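Local coordinates for outer membrane protein SusF (Bacteroides thetaiotaomicron, PDB 4FE9) that binds starch at the bacterial cell surface through carbohydrate-binding modules, ahead of its transport into the periplasm for degradation, at residues 30-35 and 53-58; 189-194 and 232-237; 307-312 and 340-345; 403-408 and 455-460. All coordinates share one frame; numbering follows the deposited sequence.

Contact 1 of 4, residues 30-35 and 53-58; sequences TFTAGK and KLSSTT
The carbonyl oxygen of Thr-30 is gripped by two successive backbone donors: Ser-55 N lies 2.8 Å from Thr-30 O, and Ser-56 N makes a weak bond of 3.5 Å to Thr-30 O. Two residues facing one define a classic beta bulge, set here in the antiparallel pairing of strands 27-33 and 48-57 in the N-terminal, Ig-like part of SusF. Thr-30 N returns a bond to Ser-56 O (2.8 Å), and past the bulge Thr-32 and Lys-53 form a regular hydrogen-bonded pair through both backbone groups.

Between them Phe-31 stands opposite Leu-54 as a non-hydrogen-bonded pair, both side chains buried on the same face of the sheet. The methyl CD1 of Leu-54 sits over the ring, 4.3 Å from the centroid of Phe-31 and displaced toward its CE1 rim, in a CH-pi contact. With CG opposite the backbone N (chi1 172°), Leu-54 swings this methyl back across the strand gap, to 3.4 Å from Thr-30 O. Phe-88 of strand 87-91 and Val-136 of strand 128-141 also touch the Phe-31 side chain. Cutting Phe-31 down to an alanine would probably strip Leu-54 CD1 of its aromatic partner and open a gap toward Phe-88 and Val-136.

The other face, carrying Thr-30, Thr-32 and Ser-56, is polar and more open. Lys-53 leads off there, with a weak, long ion pair to Asp-85. On this side the hydroxyls Thr-32 OG1 and Ser-55 OG share a hydrogen bond of 3.2 Å, and either may be the donor.

Contact 2 of 4, residues 189-194 and 232-237; sequences TSNFKI and AINTAL. With GLC (alpha-D-glucopyranose), chain B; GLC (alpha-D-glucopyranose), chain C; EDO (1,2-ethanediol), chain M.
Phe-192 and Ile-233 make the dense half of this contact. Ile-233 CB lies over one face of the aromatic ring, 4.0 Å from the Phe-192 centroid in a CH-pi contact, while its methyl CG2 comes to 3.7 Å from Phe-192 CE2. Thr-235 CG2 approaches the same ring carbon obliquely. Phe-192 takes the position between its own N and carbonyl carbon (chi1 67°), which brings the ring across toward the partner strand, where Ile-155, Ile-243 and Val-254 close in on it. The backbones of Phe-192 and Ile-233 exchange two hydrogen bonds. The hydroxyl of Thr-235 is held twice: Ser-190 N donates to Thr-235 OG1 (2.9 Å), which in turn donates to Leu-237 O.

This is the antiparallel edge of the eight-stranded sheet of carbohydrate-binding module 1, where strand 233-234 flanks strand 191-196. Across the sheet from the packed ring, the chemistry turns polar and the sugars enter. Asn-234 ND2 donates to Asn-191 OD1 (2.9 Å), the bond lying in the Asn-234 amide plane but rising 55° out of the Asn-191 carbonyl plane, as the two amides are turned 77° against each other. The pairing leaves Asn-191 ND2 directed at O6 of one glucose (3.0 Å). Lys-193 stretches out to the next, its NZ giving bonds of 2.8 Å to both O2 and O3; Asp-158 and Asp-216 also hydrogen-bond the glycan. At the exposed end, one water joins Asn-234 ND2 to Thr-189 OG1, and Asn-234 OD1 accepts from Ala-236 N (2.7 Å), an Asx turn.

Contact 3 of 4, residues 307-312 and 340-345; sequences VKFAPQ and GNLKVG. With GLC (alpha-D-glucopyranose), chain D; GLC (alpha-D-glucopyranose), chain E.
Lys-308 and Asn-341 cross at about a right angle, Lys-308 CD passing 3.5 Å from Asn-341 OD1, and each holds one of two adjoining glucoses. The amide of Asn-341 reads both neighbouring hydroxyls of the first sugar: OD1 accepts from O2 (2.9 Å) and ND2 donates to O3 (3.1 Å). Lys-308 NZ gives a 2.6 Å bond to O3 of the second glucose and a weak, longer one to its O2. The two residues thus span the alpha-1,4 linkage, gripping the O2 and O3 hydroxyls of two linked glucoses in carbohydrate-binding module 2.

Further groups set these polar ends in place. A bend at chi3 (103°) turns the end of Lys-308, whose ammonium also forms a salt bridge with Asp-318; this carboxylate hydrogen-bonds the glycan too and probably keeps the charge balanced beside the sugar. Asn-341 ND2 is shared with Gln-306 OE1, a bond likely to fix which way round the amide lies; Trp-272, another residue of the glycan pocket, packs on its side chain.

Behind the binding surface, Val-307 N bonds to Leu-342 O (2.8 Å) and Leu-342 N to Val-307 O (3.1 Å), making an antiparallel hydrogen-bonded pair. Their side chains lie side by side and point the same way, Val-307 CG2 4.1 Å from Leu-342 CB, and Leu-342 CD2 reaches the edge of the Phe-309 ring. Strand 341-343 runs between 336-338 and 306-310, and 306-310 is flanked on its other side by the antiparallel strand 264-267, while Ile-363 of strand 360-366 packs on both Phe-309 and Leu-342.

Contact 4 of 4, residues 403-408 and 455-460; sequences SPAFLK and GQKVYL
Val-458 N donates to Ser-403 OG across 2.6 Å in a nearly straight bond (170°), a side chain standing in for a backbone carbonyl. The hydroxyl reaches it from the position between the N and carbonyl carbon of its own residue (chi1 62°), while Ser-403 N bonds back to Val-458 O (3.2 Å). Further along, Gly-455 N reaches Phe-406 O at 2.6 Å, and Phe-406 N also points at Gln-456 O, at a distance so short that its exact length is doubtful.

These bonds tie the loop leaving strand 401-402 to the approach to strand 458-461, prolonging the antiparallel pairing of the three-stranded sheet in module 3. The Phe-406 ring lies with one face against the opposing chain: Gln-456 O stands 3.2 Å above its plane, toward the rim, and Lys-457 CA makes a CH-pi contact 4.2 Å from the ring centroid. Val-458 CG2 meets the ring edge instead, 3.8 Å from Phe-406 CZ. Replacing Phe-406 by a serine would probably leave Val-458 CG2 and Lys-457 CA without their aromatic neighbour and open a gap toward Val-412 and Ile-469, which also touch this side chain. On the more open side, Lys-457 folds its aliphatic chain over the loop, CE lying 3.4 Å from Ser-403 O.

The four contacts follow one another along the chain without touching. Contacts 2 and 3 are the buried ones and resemble each other: each joins antiparallel strands of a carbohydrate-binding module, with glucoses on one face and hydrophobic side chains on the other, though the sugar-holding asparagine and lysine share a strand in contact 2 and come from both strands in contact 3. Their nearest atoms are about 17 Å apart. Contacts 1 and 4 are only partly buried, lie away from the sugar and metal sites and sit on opposite sides of the chain's centre. In both, a phenylalanine packs inward, but contact 1 pairs true strands across a bulge, whereas contact 4 fastens an irregular loop through a serine hydroxyl.

Contact 1 of 4, residues 30-35 and 53-58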
# COMPACT_ATOMS: atom_id res chain seq x y z
N THR A 30 14.70 33.08 22.87
CA THR A 30 14.86 33.18 21.43
C THR A 30 15.99 32.32 21.00
O THR A 30 17.07 32.38 21.57
CB THR A 30 15.13 34.64 20.99
OG1 THR A 30 14.01 35.44 21.35
CG2 THR A 30 15.33 34.72 19.46
N PHE A 31 15.67 31.38 20.14
CA PHE A 31 16.66 30.50 19.52
C PHE A 31 16.97 30.96 18.11
O PHE A 31 16.08 31.40 17.37
CB PHE A 31 16.08 29.09 19.45
CG PHE A 31 15.87 28.48 20.78
CD1 PHE A 31 16.92 27.81 21.43
CD2 PHE A 31 14.63 28.57 21.42
CE1 PHE A 31 16.76 27.34 22.74
CE2 PHE A 31 14.43 28.00 22.65
CZ PHE A 31 15.51 27.41 23.34
N THR A 32 18.20 30.67 17.67
CA THR A 32 18.60 30.86 16.26
C THR A 32 19.28 29.61 15.73
O THR A 32 19.89 28.85 16.49
CB THR A 32 19.60 32.02 16.12
OG1 THR A 32 20.73 31.75 16.95
CG2 THR A 32 18.96 33.36 16.55
N ALA A 33 19.24 29.43 14.41
CA ALA A 33 19.93 28.27 13.79
C ALA A 33 21.44 28.37 14.00
O ALA A 33 21.98 29.47 14.10
CB ALA A 33 19.58 28.16 12.26
N GLY A 34 22.06 27.24 14.32
CA GLY A 34 23.50 27.21 14.59
C GLY A 34 24.31 27.47 13.32
O GLY A 34 23.76 27.52 12.20
N LYS A 35 25.62 27.53 13.46
CA LYS A 35 26.49 27.78 12.30
C LYS A 35 26.54 26.62 11.28
O LYS A 35 26.77 26.84 10.13
CB LYS A 35 27.89 28.18 12.74
CG LYS A 35 28.78 27.03 13.20
CD LYS A 35 29.97 27.57 14.05
CE LYS A 35 31.28 26.82 13.77
NZ LYS A 35 31.03 25.37 13.47
N LYS A 53 21.26 27.73 18.76
CA LYS A 53 21.87 28.54 19.83
C LYS A 53 20.75 29.26 20.55
O LYS A 53 19.79 29.67 19.93
CB LYS A 53 22.85 29.54 19.23
CG LYS A 53 23.60 30.40 20.24
CD LYS A 53 24.57 31.38 19.50
CE LYS A 53 25.28 32.34 20.47
NZ LYS A 53 25.52 31.69 21.77
N LEU A 54 20.80 29.28 21.89
CA LEU A 54 19.95 30.17 22.67
C LEU A 54 20.53 31.56 22.70
O LEU A 54 21.63 31.75 23.17
CB LEU A 54 19.78 29.65 24.12
CG LEU A 54 19.05 30.64 25.03
CD1 LEU A 54 17.62 30.81 24.55
CD2 LEU A 54 19.08 30.16 26.45
N SER A 55 19.87 32.48 22.04
CA SER A 55 20.45 33.80 21.82
C SER A 55 20.10 34.75 22.95
O SER A 55 20.92 35.55 23.36
CB SER A 55 19.97 34.38 20.50
OG SER A 55 20.64 33.71 19.44
N SER A 56 18.86 34.67 23.43
CA SER A 56 18.43 35.52 24.52
C SER A 56 17.25 34.90 25.22
O SER A 56 16.57 34.02 24.69
CB SER A 56 18.06 36.91 24.00
OG SER A 56 16.88 36.82 23.20
N THR A 57 16.98 35.39 26.41
CA THR A 57 15.85 34.95 27.19
C THR A 57 15.42 36.09 28.08
O THR A 57 16.26 36.90 28.47
CB THR A 57 16.26 33.77 28.09
OG1 THR A 57 15.10 33.19 28.69
CG2 THR A 57 17.21 34.23 29.16
N THR A 58 14.15 36.10 28.49
CA THR A 58 13.74 37.03 29.52
C THR A 58 13.93 36.50 30.92
O THR A 58 13.61 37.19 31.88
CB THR A 58 12.29 37.51 29.35
OG1 THR A 58 11.41 36.41 29.51
CG2 THR A 58 12.07 38.17 27.95

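Contact 2 of 4, residues 189-194 and 232-237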
# COMPACT_ATOMS: atom_id res chain seq x y z
N THR A 189 12.65 -19.60 6.38
CA THR A 189 13.16 -18.22 6.29
C THR A 189 14.56 -18.22 5.67
O THR A 189 15.28 -19.24 5.71
CB THR A 189 13.20 -17.54 7.63
OG1 THR A 189 13.98 -18.35 8.53
CG2 THR A 189 11.76 -17.38 8.20
N SER A 190 14.93 -17.13 5.04
CA SER A 190 16.16 -17.12 4.32
C SER A 190 16.89 -15.81 4.50
O SER A 190 16.27 -14.75 4.56
CB SER A 190 15.89 -17.39 2.84
OG SER A 190 17.09 -17.30 2.10
N ASN A 191 18.20 -15.90 4.72
CA ASN A 191 19.09 -14.76 4.52
C ASN A 191 19.29 -14.50 3.04
O ASN A 191 19.31 -15.45 2.23
CB ASN A 191 20.43 -15.01 5.19
CG ASN A 191 20.31 -15.02 6.70
OD1 ASN A 191 19.52 -14.27 7.26
ND2 ASN A 191 20.97 -15.97 7.34
N PHE A 192 19.40 -13.23 2.66
CA PHE A 192 19.74 -12.90 1.29
C PHE A 192 20.44 -11.55 1.18
O PHE A 192 20.33 -10.70 2.07
CB PHE A 192 18.50 -12.93 0.41
CG PHE A 192 17.49 -11.84 0.74
CD1 PHE A 192 17.46 -10.66 -0.01
CD2 PHE A 192 16.56 -12.02 1.74
CE1 PHE A 192 16.55 -9.67 0.27
CE2 PHE A 192 15.61 -11.03 2.01
CZ PHE A 192 15.60 -9.85 1.24
N LYS A 193 21.09 -11.34 0.05
CA LYS A 193 21.57 -10.00 -0.33
C LYS A 193 21.05 -9.59 -1.72
O LYS A 193 20.62 -10.44 -2.50
CB LYS A 193 23.09 -9.95 -0.28
CG LYS A 193 23.63 -9.91 1.17
CD LYS A 193 25.12 -10.26 1.25
CE LYS A 193 25.69 -9.70 2.53
NZ LYS A 193 27.08 -10.05 2.82
N ILE A 194 21.16 -8.30 -2.04
CA ILE A 194 20.84 -7.78 -3.34
C ILE A 194 22.11 -7.37 -4.03
O ILE A 194 23.00 -6.78 -3.42
CB ILE A 194 19.97 -6.56 -3.21
CG1 ILE A 194 18.64 -6.92 -2.55
CG2 ILE A 194 19.69 -5.94 -4.59
CD1 ILE A 194 17.92 -5.68 -1.94
N ALA A 232 23.49 -9.57 5.54
CA ALA A 232 22.36 -10.23 4.91
C ALA A 232 21.02 -9.84 5.53
O ALA A 232 20.92 -9.57 6.75
CB ALA A 232 22.55 -11.75 4.93
N ILE A 233 20.02 -9.65 4.68
CA ILE A 233 18.69 -9.43 5.14
C ILE A 233 18.03 -10.78 5.38
O ILE A 233 18.19 -11.73 4.57
CB ILE A 233 17.87 -8.65 4.12
CG1 ILE A 233 18.55 -7.28 3.78
CG2 ILE A 233 16.43 -8.49 4.59
CD1 ILE A 233 18.04 -6.64 2.50
N ASN A 234 17.25 -10.88 6.46
CA ASN A 234 16.46 -12.08 6.66
C ASN A 234 14.99 -11.91 6.24
O ASN A 234 14.38 -10.91 6.55
CB ASN A 234 16.57 -12.57 8.12
CG ASN A 234 15.99 -13.95 8.29
OD1 ASN A 234 14.79 -14.08 8.42
ND2 ASN A 234 16.77 -14.94 7.93
N THR A 235 14.43 -12.89 5.55
CA THR A 235 13.03 -12.76 5.11
C THR A 235 12.05 -12.66 6.27
O THR A 235 10.98 -12.11 6.10
CB THR A 235 12.58 -13.91 4.17
OG1 THR A 235 12.75 -15.17 4.83
CG2 THR A 235 13.40 -13.89 2.97
N ALA A 236 12.41 -13.23 7.42
CA ALA A 236 11.48 -13.28 8.59
C ALA A 236 10.22 -14.13 8.34
O ALA A 236 9.69 -14.75 9.28
CB ALA A 236 11.11 -11.88 9.09
N LEU A 237 9.88 -14.32 7.08
CA LEU A 237 8.74 -15.13 6.72
C LEU A 237 9.19 -16.29 5.87
O LEU A 237 10.29 -16.28 5.33
CB LEU A 237 7.73 -14.30 5.93
CG LEU A 237 7.30 -12.98 6.59
CD1 LEU A 237 6.82 -12.00 5.53
CD2 LEU A 237 6.22 -13.24 7.67
C1 GLC B . 24.87 -15.00 4.91
C2 GLC B . 24.74 -14.30 6.22
C3 GLC B . 25.25 -15.17 7.35
C4 GLC B . 24.67 -16.57 7.28
C5 GLC B . 24.41 -17.07 6.06
C6 GLC B . 23.83 -18.46 5.98
O2 GLC B . 25.49 -13.08 6.17
O3 GLC B . 24.94 -14.52 8.58
O4 GLC B . 25.24 -17.57 8.18
O5 GLC B . 24.12 -16.20 4.93
O6 GLC B . 22.41 -18.33 6.12
C1 GLC C . 28.60 -14.62 1.30
C2 GLC C . 27.69 -13.48 1.73
C3 GLC C . 27.25 -13.69 3.18
C4 GLC C . 26.56 -15.03 3.31
C5 GLC C . 27.45 -16.14 2.77
C6 GLC C . 26.66 -17.43 2.74
O2 GLC C . 28.42 -12.24 1.67
O3 GLC C . 26.35 -12.64 3.53
O4 GLC C . 26.22 -15.29 4.66
O5 GLC C . 27.89 -15.86 1.40
O6 GLC C . 27.53 -18.48 2.40
C1 EDO M . 14.77 -22.36 1.14
O1 EDO M . 13.68 -22.71 0.28
C2 EDO M . 14.47 -20.99 1.77
O2 EDO M . 15.47 -20.63 2.73
O HOH W 1 16.89 -17.90 8.08

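Contact 3 of 4, residues 307-312 and 340-345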
# COMPACT_ATOMS: atom_id res chain seq x y z
N VAL A 307 -21.44 -5.32 6.99
CA VAL A 307 -20.87 -6.54 6.39
C VAL A 307 -19.44 -6.82 6.84
O VAL A 307 -18.69 -5.89 7.20
CB VAL A 307 -20.89 -6.47 4.85
CG1 VAL A 307 -22.35 -6.44 4.32
CG2 VAL A 307 -20.12 -5.30 4.35
N LYS A 308 -19.03 -8.08 6.71
CA LYS A 308 -17.61 -8.46 6.83
C LYS A 308 -17.27 -9.55 5.77
O LYS A 308 -18.17 -10.14 5.19
CB LYS A 308 -17.32 -9.01 8.23
CG LYS A 308 -17.10 -7.95 9.27
CD LYS A 308 -16.69 -8.55 10.56
CE LYS A 308 -15.22 -8.38 10.79
NZ LYS A 308 -14.86 -8.69 12.20
N PHE A 309 -15.99 -9.79 5.55
CA PHE A 309 -15.52 -10.69 4.50
C PHE A 309 -14.64 -11.74 5.12
O PHE A 309 -14.04 -11.50 6.16
CB PHE A 309 -14.73 -9.91 3.44
CG PHE A 309 -15.52 -8.85 2.76
CD1 PHE A 309 -15.54 -7.55 3.26
CD2 PHE A 309 -16.24 -9.13 1.61
CE1 PHE A 309 -16.28 -6.55 2.63
CE2 PHE A 309 -17.05 -8.16 1.01
CZ PHE A 309 -17.06 -6.86 1.53
N ALA A 310 -14.62 -12.94 4.53
CA ALA A 310 -13.79 -14.05 5.06
C ALA A 310 -13.32 -14.96 3.92
O ALA A 310 -13.99 -15.08 2.89
CB ALA A 310 -14.57 -14.87 6.07
N PRO A 311 -12.24 -15.73 4.16
CA PRO A 311 -11.70 -16.54 3.11
C PRO A 311 -12.38 -17.94 3.03
O PRO A 311 -11.94 -18.78 2.26
CB PRO A 311 -10.22 -16.68 3.52
CG PRO A 311 -10.25 -16.64 4.97
CD PRO A 311 -11.33 -15.66 5.32
N GLN A 312 -13.36 -18.20 3.90
CA GLN A 312 -14.26 -19.32 3.74
C GLN A 312 -15.65 -18.85 4.19
O GLN A 312 -15.80 -17.69 4.59
CB GLN A 312 -13.80 -20.50 4.57
CG GLN A 312 -13.85 -20.27 6.10
CD GLN A 312 -12.71 -19.37 6.60
OE1 GLN A 312 -11.54 -19.69 6.43
NE2 GLN A 312 -13.07 -18.34 7.37
N GLY A 340 -15.47 -2.13 13.70
CA GLY A 340 -14.64 -2.97 12.83
C GLY A 340 -15.45 -3.64 11.72
O GLY A 340 -14.87 -4.22 10.80
N ASN A 341 -16.78 -3.57 11.83
CA ASN A 341 -17.66 -3.91 10.72
C ASN A 341 -17.59 -2.84 9.69
O ASN A 341 -17.41 -1.67 10.03
CB ASN A 341 -19.10 -4.01 11.20
CG ASN A 341 -19.35 -5.18 12.10
OD1 ASN A 341 -18.50 -6.06 12.24
ND2 ASN A 341 -20.56 -5.27 12.63
N LEU A 342 -17.85 -3.20 8.44
CA LEU A 342 -18.05 -2.21 7.41
C LEU A 342 -19.53 -1.86 7.25
O LEU A 342 -20.38 -2.73 6.96
CB LEU A 342 -17.48 -2.68 6.08
CG LEU A 342 -17.66 -1.69 4.94
CD1 LEU A 342 -16.87 -0.43 5.18
CD2 LEU A 342 -17.29 -2.30 3.60
N LYS A 343 -19.84 -0.58 7.45
CA LYS A 343 -21.23 -0.11 7.43
C LYS A 343 -21.50 0.67 6.17
O LYS A 343 -20.73 1.55 5.78
CB LYS A 343 -21.54 0.75 8.67
CG LYS A 343 -22.87 1.54 8.59
CD LYS A 343 -23.42 1.86 9.99
CE LYS A 343 -24.10 3.23 10.01
NZ LYS A 343 -24.17 3.78 11.42
N VAL A 344 -22.55 0.29 5.46
CA VAL A 344 -22.91 0.98 4.27
C VAL A 344 -24.04 1.96 4.62
O VAL A 344 -24.99 1.59 5.30
CB VAL A 344 -23.41 -0.01 3.18
CG1 VAL A 344 -23.71 0.73 1.90
CG2 VAL A 344 -22.35 -1.10 2.93
N GLY A 345 -23.87 3.22 4.23
CA GLY A 345 -24.78 4.28 4.69
C GLY A 345 -25.88 4.63 3.70
O GLY A 345 -27.00 5.01 4.11
C1 GLC D . -20.02 -10.57 13.95
C2 GLC D . -20.19 -9.07 13.87
C3 GLC D . -20.83 -8.52 15.16
C4 GLC D . -22.12 -9.24 15.47
C5 GLC D . -21.82 -10.73 15.56
C6 GLC D . -23.09 -11.54 15.80
O2 GLC D . -18.89 -8.51 13.76
O3 GLC D . -21.07 -7.12 15.03
O4 GLC D . -22.63 -8.76 16.73
O5 GLC D . -21.25 -11.19 14.34
O6 GLC D . -22.71 -12.87 16.16
C1 GLC E . -15.69 -13.32 15.05
C2 GLC E . -15.63 -12.18 14.05
C3 GLC E . -16.68 -11.13 14.35
C4 GLC E . -18.05 -11.79 14.42
C5 GLC E . -18.03 -12.92 15.41
C6 GLC E . -19.38 -13.64 15.45
O2 GLC E . -14.35 -11.57 14.11
O3 GLC E . -16.69 -10.10 13.35
O4 GLC E . -18.99 -10.85 14.88
O5 GLC E . -17.00 -13.87 15.08
O6 GLC E . -19.28 -14.69 16.41

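Contact 4 of 4, residues 403-408 and 455-460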
# COMPACT_ATOMS: atom_id res chain seq x y z
N SER A 403 -30.23 -5.04 -20.44
CA SER A 403 -29.36 -4.51 -21.49
C SER A 403 -30.16 -3.73 -22.52
O SER A 403 -31.37 -3.91 -22.63
CB SER A 403 -28.60 -5.66 -22.18
OG SER A 403 -29.49 -6.58 -22.82
N PRO A 404 -29.48 -2.90 -23.30
CA PRO A 404 -29.97 -2.31 -24.56
C PRO A 404 -30.25 -3.38 -25.59
O PRO A 404 -29.39 -4.22 -25.83
CB PRO A 404 -28.79 -1.46 -25.03
CG PRO A 404 -27.82 -1.40 -23.85
CD PRO A 404 -28.05 -2.65 -23.10
N ALA A 405 -31.44 -3.36 -26.19
CA ALA A 405 -31.84 -4.41 -27.15
C ALA A 405 -30.73 -4.68 -28.19
O ALA A 405 -30.11 -3.74 -28.71
CB ALA A 405 -33.15 -4.01 -27.85
N PHE A 406 -30.52 -5.95 -28.54
CA PHE A 406 -29.45 -6.30 -29.51
C PHE A 406 -29.65 -5.59 -30.86
O PHE A 406 -30.76 -5.51 -31.36
CB PHE A 406 -29.35 -7.82 -29.72
CG PHE A 406 -29.17 -8.59 -28.44
CD1 PHE A 406 -28.60 -8.01 -27.32
CD2 PHE A 406 -29.51 -9.94 -28.39
CE1 PHE A 406 -28.50 -8.73 -26.13
CE2 PHE A 406 -29.34 -10.66 -27.23
CZ PHE A 406 -28.81 -10.05 -26.10
N LEU A 407 -28.57 -5.02 -31.39
CA LEU A 407 -28.59 -4.37 -32.70
C LEU A 407 -28.42 -5.36 -33.86
O LEU A 407 -28.51 -4.97 -35.03
CB LEU A 407 -27.49 -3.32 -32.78
CG LEU A 407 -27.73 -1.98 -32.07
CD1 LEU A 407 -28.61 -2.17 -30.83
CD2 LEU A 407 -26.39 -1.30 -31.71
N LYS A 408 -28.03 -6.59 -33.53
CA LYS A 408 -27.65 -7.59 -34.53
C LYS A 408 -27.69 -8.97 -33.89
O LYS A 408 -27.63 -9.10 -32.66
CB LYS A 408 -26.25 -7.33 -35.04
CG LYS A 408 -26.19 -6.36 -36.20
CD LYS A 408 -24.77 -5.89 -36.46
CE LYS A 408 -23.76 -6.80 -35.76
NZ LYS A 408 -23.23 -7.84 -36.67
N GLY A 455 -32.79 -7.15 -31.41
CA GLY A 455 -33.93 -6.66 -30.64
C GLY A 455 -34.22 -7.46 -29.39
O GLY A 455 -35.09 -7.10 -28.62
N GLN A 456 -33.50 -8.55 -29.19
CA GLN A 456 -33.49 -9.21 -27.89
C GLN A 456 -32.69 -8.38 -26.86
O GLN A 456 -31.97 -7.46 -27.22
CB GLN A 456 -32.89 -10.62 -28.00
CG GLN A 456 -33.80 -11.67 -28.59
CD GLN A 456 -33.20 -13.07 -28.52
OE1 GLN A 456 -32.02 -13.27 -28.81
NE2 GLN A 456 -33.99 -14.04 -28.06
N LYS A 457 -32.80 -8.75 -25.59
CA LYS A 457 -31.99 -8.15 -24.54
C LYS A 457 -31.75 -9.13 -23.38
O LYS A 457 -32.45 -10.14 -23.27
CB LYS A 457 -32.62 -6.83 -24.04
CG LYS A 457 -34.11 -6.88 -23.82
CD LYS A 457 -34.65 -5.55 -23.24
CE LYS A 457 -34.33 -4.39 -24.15
NZ LYS A 457 -35.38 -3.35 -24.10
N VAL A 458 -30.74 -8.85 -22.55
CA VAL A 458 -30.41 -9.73 -21.38
C VAL A 458 -31.13 -9.27 -20.11
O VAL A 458 -31.14 -8.09 -19.82
CB VAL A 458 -28.86 -9.74 -21.08
CG1 VAL A 458 -28.55 -10.75 -20.01
CG2 VAL A 458 -28.07 -10.01 -22.34
N TYR A 459 -31.57 -10.22 -19.27
CA TYR A 459 -32.10 -9.90 -17.94
C TYR A 459 -31.32 -10.61 -16.84
O TYR A 459 -31.30 -11.83 -16.78
CB TYR A 459 -33.61 -10.29 -17.84
CG TYR A 459 -34.50 -9.60 -18.86
CD1 TYR A 459 -35.44 -8.64 -18.46
CD2 TYR A 459 -34.38 -9.87 -20.21
CE1 TYR A 459 -36.18 -7.94 -19.40
CE2 TYR A 459 -35.14 -9.21 -21.14
CZ TYR A 459 -36.05 -8.27 -20.74
OH TYR A 459 -36.81 -7.64 -21.68
N LEU A 460 -30.83 -9.83 -15.86
CA LEU A 460 -30.02 -10.40 -14.78
C LEU A 460 -30.62 -10.14 -13.43
O LEU A 460 -30.79 -8.99 -13.02
CB LEU A 460 -28.60 -9.82 -14.81
CG LEU A 460 -27.85 -9.87 -16.13
CD1 LEU A 460 -26.70 -8.89 -16.13
CD2 LEU A 460 -27.35 -11.27 -16.39